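Local coordinates for putative nucleoprotein (Infectious salmon anemia virus, PDB 4EWC) that encapsidates the negative-strand viral RNA, shielding it from nucleases and forming the ribonucleoprotein that serves as template for transcription and replication, at residues 27-30 / 35-38; 173-178 / 434-439; 443-448 / 492-497. All blocks are in the same frame, centred on the assembly; numbering follows the deposited sequence.

Contact 1. Residues 27-30 / 35-38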
# COMPACT_ATOMS: atom_id res chain seq x y z
N ARG A 27 -38.66 -9.82 17.42
CA ARG A 27 -38.50 -9.58 18.86
C ARG A 27 -39.82 -9.38 19.61
O ARG A 27 -40.56 -8.43 19.34
CB ARG A 27 -37.59 -8.38 19.07
CG ARG A 27 -37.38 -8.00 20.52
CD ARG A 27 -36.47 -6.79 20.57
NE ARG A 27 -36.03 -6.45 21.92
CZ ARG A 27 -36.73 -5.68 22.74
NH1 ARG A 27 -37.91 -5.20 22.37
NH2 ARG A 27 -36.25 -5.41 23.95
N ARG A 28 -40.08 -10.27 20.56
CA ARG A 28 -41.30 -10.20 21.36
C ARG A 28 -41.03 -9.78 22.81
O ARG A 28 -40.26 -10.41 23.53
CB ARG A 28 -42.02 -11.54 21.33
CG ARG A 28 -43.13 -11.69 22.36
CD ARG A 28 -43.93 -12.94 22.06
NE ARG A 28 -44.13 -13.79 23.24
CZ ARG A 28 -43.40 -14.85 23.53
NH1 ARG A 28 -42.40 -15.22 22.74
NH2 ARG A 28 -43.66 -15.56 24.62
N SER A 29 -41.68 -8.69 23.22
CA SER A 29 -41.58 -8.23 24.60
C SER A 29 -42.88 -8.53 25.34
O SER A 29 -43.96 -8.20 24.88
CB SER A 29 -41.26 -6.73 24.64
OG SER A 29 -40.96 -6.31 25.95
N THR A 30 -42.76 -9.17 26.50
CA THR A 30 -43.89 -9.42 27.37
C THR A 30 -43.66 -8.71 28.69
O THR A 30 -42.62 -8.91 29.33
CB THR A 30 -44.07 -10.91 27.67
OG1 THR A 30 -42.93 -11.37 28.39
CG2 THR A 30 -44.21 -11.71 26.39
N GLY A 35 -41.26 -8.30 35.45
CA GLY A 35 -41.12 -7.06 34.71
C GLY A 35 -41.33 -7.29 33.23
O GLY A 35 -42.46 -7.48 32.79
N ILE A 36 -40.24 -7.28 32.46
CA ILE A 36 -40.29 -7.45 31.01
C ILE A 36 -39.35 -8.58 30.55
O ILE A 36 -38.16 -8.58 30.86
CB ILE A 36 -39.88 -6.16 30.27
CG1 ILE A 36 -40.97 -5.10 30.37
CG2 ILE A 36 -39.56 -6.45 28.81
CD1 ILE A 36 -40.52 -3.76 29.87
N LYS A 37 -39.89 -9.52 29.79
CA LYS A 37 -39.06 -10.61 29.28
C LYS A 37 -38.96 -10.60 27.74
O LYS A 37 -39.94 -10.36 27.04
CB LYS A 37 -39.57 -11.95 29.81
CG LYS A 37 -39.56 -12.04 31.34
CD LYS A 37 -38.16 -11.74 31.93
CE LYS A 37 -38.13 -11.84 33.45
NZ LYS A 37 -39.12 -10.94 34.14
N ILE A 38 -37.75 -10.83 27.24
CA ILE A 38 -37.46 -10.70 25.82
C ILE A 38 -37.30 -12.05 25.13
O ILE A 38 -36.50 -12.88 25.53
CB ILE A 38 -36.20 -9.86 25.58
CG1 ILE A 38 -36.45 -8.42 26.05
CG2 ILE A 38 -35.80 -9.89 24.13
CD1 ILE A 38 -37.76 -7.85 25.57

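Contact 2. Residues 173-178 / 434-439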
# COMPACT_ATOMS: atom_id res chain seq x y z
N ILE A 173 -19.61 -5.25 -24.16
CA ILE A 173 -19.84 -4.72 -22.83
C ILE A 173 -19.52 -5.76 -21.76
O ILE A 173 -20.08 -6.87 -21.76
CB ILE A 173 -21.27 -4.22 -22.67
CG1 ILE A 173 -21.52 -3.08 -23.64
CG2 ILE A 173 -21.52 -3.76 -21.23
CD1 ILE A 173 -22.99 -2.73 -23.86
N TRP A 174 -18.63 -5.37 -20.86
CA TRP A 174 -18.12 -6.23 -19.79
C TRP A 174 -19.18 -7.09 -19.09
O TRP A 174 -19.07 -8.31 -19.07
CB TRP A 174 -17.39 -5.38 -18.76
CG TRP A 174 -16.84 -6.20 -17.70
CD1 TRP A 174 -15.73 -6.97 -17.76
CD2 TRP A 174 -17.40 -6.39 -16.39
NE1 TRP A 174 -15.54 -7.63 -16.57
CE2 TRP A 174 -16.56 -7.29 -15.72
CE3 TRP A 174 -18.53 -5.89 -15.73
CZ2 TRP A 174 -16.80 -7.69 -14.40
CZ3 TRP A 174 -18.77 -6.30 -14.44
CH2 TRP A 174 -17.90 -7.19 -13.78
N GLN A 175 -20.20 -6.43 -18.56
CA GLN A 175 -21.30 -7.12 -17.89
C GLN A 175 -21.84 -8.26 -18.71
O GLN A 175 -22.27 -9.27 -18.16
CB GLN A 175 -22.47 -6.16 -17.58
CG GLN A 175 -22.28 -5.24 -16.39
CD GLN A 175 -21.53 -3.99 -16.76
OE1 GLN A 175 -20.94 -3.90 -17.85
NE2 GLN A 175 -21.55 -3.00 -15.87
N ASN A 176 -21.82 -8.10 -20.04
CA ASN A 176 -22.43 -9.09 -20.92
C ASN A 176 -21.59 -10.38 -21.09
O ASN A 176 -22.13 -11.50 -21.11
CB ASN A 176 -22.85 -8.46 -22.24
CG ASN A 176 -23.95 -7.39 -22.08
OD1 ASN A 176 -24.87 -7.53 -21.27
ND2 ASN A 176 -23.86 -6.32 -22.86
N GLY A 177 -20.27 -10.23 -21.21
CA GLY A 177 -19.39 -11.38 -21.14
C GLY A 177 -19.61 -12.22 -19.88
O GLY A 177 -19.75 -13.45 -19.95
N GLN A 178 -19.62 -11.57 -18.72
CA GLN A 178 -19.97 -12.23 -17.46
C GLN A 178 -21.29 -12.98 -17.55
O GLN A 178 -21.40 -14.13 -17.11
CB GLN A 178 -20.11 -11.20 -16.34
CG GLN A 178 -18.85 -10.43 -16.05
CD GLN A 178 -17.73 -11.34 -15.66
OE1 GLN A 178 -17.74 -11.92 -14.57
NE2 GLN A 178 -16.73 -11.48 -16.55
N SER A 434 -23.23 5.81 -10.84
CA SER A 434 -22.84 6.42 -9.57
C SER A 434 -22.26 5.41 -8.56
O SER A 434 -21.33 5.73 -7.81
CB SER A 434 -24.01 7.18 -8.93
OG SER A 434 -25.04 6.29 -8.50
N THR A 435 -22.83 4.20 -8.54
CA THR A 435 -22.41 3.20 -7.56
C THR A 435 -21.37 2.22 -8.13
O THR A 435 -20.33 1.97 -7.52
CB THR A 435 -23.62 2.44 -6.98
OG1 THR A 435 -24.35 1.83 -8.05
CG2 THR A 435 -24.53 3.41 -6.24
N PHE A 436 -21.67 1.68 -9.31
CA PHE A 436 -20.72 0.86 -10.04
C PHE A 436 -19.89 1.76 -10.94
O PHE A 436 -20.17 1.88 -12.13
CB PHE A 436 -21.50 -0.17 -10.86
CG PHE A 436 -20.66 -1.34 -11.31
CD1 PHE A 436 -19.93 -1.29 -12.50
CD2 PHE A 436 -20.62 -2.50 -10.55
CE1 PHE A 436 -19.15 -2.39 -12.91
CE2 PHE A 436 -19.83 -3.60 -10.96
CZ PHE A 436 -19.11 -3.54 -12.13
N THR A 437 -18.87 2.40 -10.37
CA THR A 437 -18.04 3.36 -11.10
C THR A 437 -16.95 2.69 -11.91
O THR A 437 -16.78 1.47 -11.86
CB THR A 437 -17.35 4.38 -10.16
OG1 THR A 437 -16.30 3.73 -9.44
CG2 THR A 437 -18.35 4.95 -9.16
N MSE A 438 -16.18 3.48 -12.64
CA MSE A 438 -15.13 2.95 -13.48
C MSE A 438 -14.07 2.27 -12.63
O MSE A 438 -13.56 1.20 -12.98
CB MSE A 438 -14.52 4.04 -14.37
CG MSE A 438 -13.32 3.57 -15.17
SE MSE A 438 -13.78 2.21 -16.53
CE MSE A 438 -14.82 3.29 -17.75
N SER A 439 -13.74 2.88 -11.50
CA SER A 439 -12.72 2.32 -10.62
C SER A 439 -13.22 1.04 -9.95
O SER A 439 -12.42 0.16 -9.63
CB SER A 439 -12.30 3.35 -9.58
OG SER A 439 -13.34 3.53 -8.67

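Contact 3. Residues 443-448 / 492-497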
# COMPACT_ATOMS: atom_id res chain seq x y z
N THR A 443 -11.53 -2.71 -10.61
CA THR A 443 -11.26 -3.64 -9.51
C THR A 443 -11.85 -5.03 -9.81
O THR A 443 -11.27 -6.04 -9.44
CB THR A 443 -11.79 -3.09 -8.15
OG1 THR A 443 -11.17 -1.83 -7.85
CG2 THR A 443 -11.48 -4.04 -7.03
N CYS A 444 -13.00 -5.07 -10.47
CA CYS A 444 -13.67 -6.33 -10.78
C CYS A 444 -12.92 -7.13 -11.85
O CYS A 444 -12.94 -8.36 -11.86
CB CYS A 444 -15.09 -6.05 -11.25
SG CYS A 444 -16.15 -5.67 -9.89
N VAL A 445 -12.29 -6.39 -12.75
CA VAL A 445 -11.46 -6.94 -13.78
C VAL A 445 -10.18 -7.49 -13.15
O VAL A 445 -9.80 -8.63 -13.43
CB VAL A 445 -11.14 -5.84 -14.83
CG1 VAL A 445 -9.92 -6.20 -15.70
CG2 VAL A 445 -12.35 -5.57 -15.69
N ALA A 446 -9.53 -6.68 -12.32
CA ALA A 446 -8.30 -7.06 -11.65
C ALA A 446 -8.50 -8.36 -10.90
O ALA A 446 -7.73 -9.31 -11.07
CB ALA A 446 -7.88 -5.97 -10.68
N VAL A 447 -9.55 -8.39 -10.08
CA VAL A 447 -9.86 -9.56 -9.28
C VAL A 447 -10.05 -10.83 -10.15
O VAL A 447 -9.53 -11.88 -9.82
CB VAL A 447 -11.02 -9.26 -8.31
CG1 VAL A 447 -11.78 -10.53 -7.92
CG2 VAL A 447 -10.49 -8.55 -7.08
N SER A 448 -10.75 -10.74 -11.27
CA SER A 448 -10.88 -11.90 -12.14
C SER A 448 -9.56 -12.31 -12.83
O SER A 448 -9.24 -13.52 -12.98
CB SER A 448 -12.00 -11.72 -13.14
OG SER A 448 -13.26 -11.78 -12.47
N LEU A 492 -13.47 0.82 -21.48
CA LEU A 492 -12.66 0.26 -20.42
C LEU A 492 -11.27 -0.04 -20.98
O LEU A 492 -10.95 -1.18 -21.28
CB LEU A 492 -13.29 -1.02 -19.88
CG LEU A 492 -12.74 -1.63 -18.59
CD1 LEU A 492 -11.74 -0.71 -17.90
CD2 LEU A 492 -13.87 -2.01 -17.65
N ARG A 493 -10.46 1.01 -21.11
CA ARG A 493 -9.12 0.87 -21.65
C ARG A 493 -8.24 0.08 -20.70
O ARG A 493 -8.26 0.31 -19.49
CB ARG A 493 -8.51 2.24 -21.93
N LEU A 494 -7.46 -0.84 -21.24
CA LEU A 494 -6.65 -1.72 -20.41
C LEU A 494 -5.23 -1.85 -20.94
O LEU A 494 -4.60 -2.89 -20.82
CB LEU A 494 -7.26 -3.12 -20.33
CG LEU A 494 -8.57 -3.34 -19.58
CD1 LEU A 494 -9.01 -4.80 -19.68
CD2 LEU A 494 -8.42 -2.92 -18.12
N SER A 495 -4.73 -0.79 -21.55
CA SER A 495 -3.29 -0.70 -21.75
C SER A 495 -2.74 -0.39 -20.36
O SER A 495 -3.50 -0.13 -19.43
CB SER A 495 -2.93 0.39 -22.76
OG SER A 495 -3.74 1.54 -22.61
N ASN A 496 -1.42 -0.45 -20.20
CA ASN A 496 -0.82 -0.26 -18.88
C ASN A 496 -1.21 -1.33 -17.85
O ASN A 496 -0.73 -1.31 -16.71
CB ASN A 496 -1.09 1.15 -18.33
CG ASN A 496 -0.88 2.22 -19.39
OD1 ASN A 496 -0.19 1.99 -20.39
ND2 ASN A 496 -1.47 3.39 -19.17
N VAL A 497 -2.06 -2.27 -18.25
CA VAL A 497 -2.33 -3.46 -17.45
C VAL A 497 -1.01 -4.22 -17.19
O VAL A 497 -0.04 -4.02 -17.90
CB VAL A 497 -3.35 -4.37 -18.17
CG1 VAL A 497 -2.65 -5.20 -19.22
CG2 VAL A 497 -4.09 -5.27 -17.20

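Contact 1. Residues 27-30 / 35-38
T30 and K37 face each other as a hydrogen-bonded pair in an antiparallel hairpin, and here the contact is tight. T30 N gives its hydrogen to K37 O at 3.1 Å, and K37 N returns one to T30 O at 2.8 Å. T30 OG1 adds a weak bond to the same K37 O, made possible by a chi1 of 64° that swings the hydroxyl between the backbone N and the carbonyl carbon. Beta-branched T30 and I36 suit extended backbone. S29 and I38 form the next, non-hydrogen-bonded pair, whose side chains share one face: S29 OG sits 3.6 Å from I38 CD1 and close to CG2 of I36. On that face R27, its chain extended, brings its guanidinium beside I38, whose CD1 lies over one side of the flat group, offset toward the rim. The solvent side is looser: I36, K37 and I38 are exposed, and the lysine chain, bent at chi2 and chi4, leads away from strand 25-31. That strand is the middle one of three, with strand 14-18 on its other flank, where R27 and S29 bond through their backbones to S16 and T14.

Contact 2. Residues 173-178 / 434-439
W174 and F436 both set CG anti to the backbone N (chi1 -179° and -161°), which throws the indole and the phenyl ring toward each other across backbones whose CA atoms stay more than 11 Å apart. They meet at their outer corners, W174 CZ3 lying 3.6 Å from F436 CZ. The planes are only 29° apart, yet the phenyl ring and the six-membered ring of the indole are slid past one another, with centroids 5.9 Å apart, so they barely overlap; the contact is apolar packing of ring corners rather than a full stack. Large flat side chains suit this place because they span the gap between two distant backbones. Q175, its chain bent at chi2, brings its amide up to the same phenyl ring: NE2 is 3.9 Å from F436 CE1. That nitrogen is spent on a hydrogen bond to G431 O, which satisfies a buried polar group and ties the first turn of helix 174-188 to strand 429-432. The benzene side of W174 also touches helix 438-449 at C444. The start of one helix thus meets the residues just before another: I173 occupies the N-cap position of helix 174-188 and T437 that of helix 438-449, where T437 OG1 bonds weakly to V440 N. In the mainly helical fold of this orthomyxovirus nucleoprotein, this is core packing of the first turn of helix 174-188 against the link that leads from strand 429-432 into helix 438-449.

Contact 3. Residues 443-448 / 492-497
V445, in the middle of a regular helical turn, looks across at a chain segment without regular helix or strand, and the nearest CA atoms, those of V445 and L494, are 9.7 Å apart, so side chains alone bridge the gap. The valine forks between two leucines. With chi1 at 162° its CG1 stands roughly anti to the backbone N and reaches L494, CG1 to CD1 being 4.3 Å; the other branch, CG2, meets CD2 of L492 at the same 4.3 Å. L494 gets its length from an extended end (chi2 178°), which carries CD1 out to the helix, and it also touches C423 of helix 417-425. L492 packs in addition on M438, a selenomethionine about two turns earlier on the helix than V445. The polar backbone is cared for nearby: R493 O accepts a hydrogen bond from R442 NH1, and L492 pairs through its backbone with L428. Valine and leucine suit this buried place, since their branched side chains are wholly apolar. Between the two segments themselves the chemistry is purely aliphatic, branched methyls meeting at van der Waals distance with no directional bond, which implies that shape and burial away from water hold the loop against the helix.

Overall arrangement
Along the chain the contacts follow in series, contact 1 closing before contact 2 opens and contact 2 before contact 3. Contact 1 is a local hairpin at the surface, its centre about 42 Å from the centre of the chain and about 47 and 53 Å from the centres of the other two. Contacts 2 and 3 are buried neighbours, centres about 11 Å apart; both use helix 438-449 and touch through it, which joins the two into one packed region. Helix 174-188 and the loop 492-497 are thereby gathered around one helix of the C-terminal family region, while the N-terminal hairpin stands well away from that core.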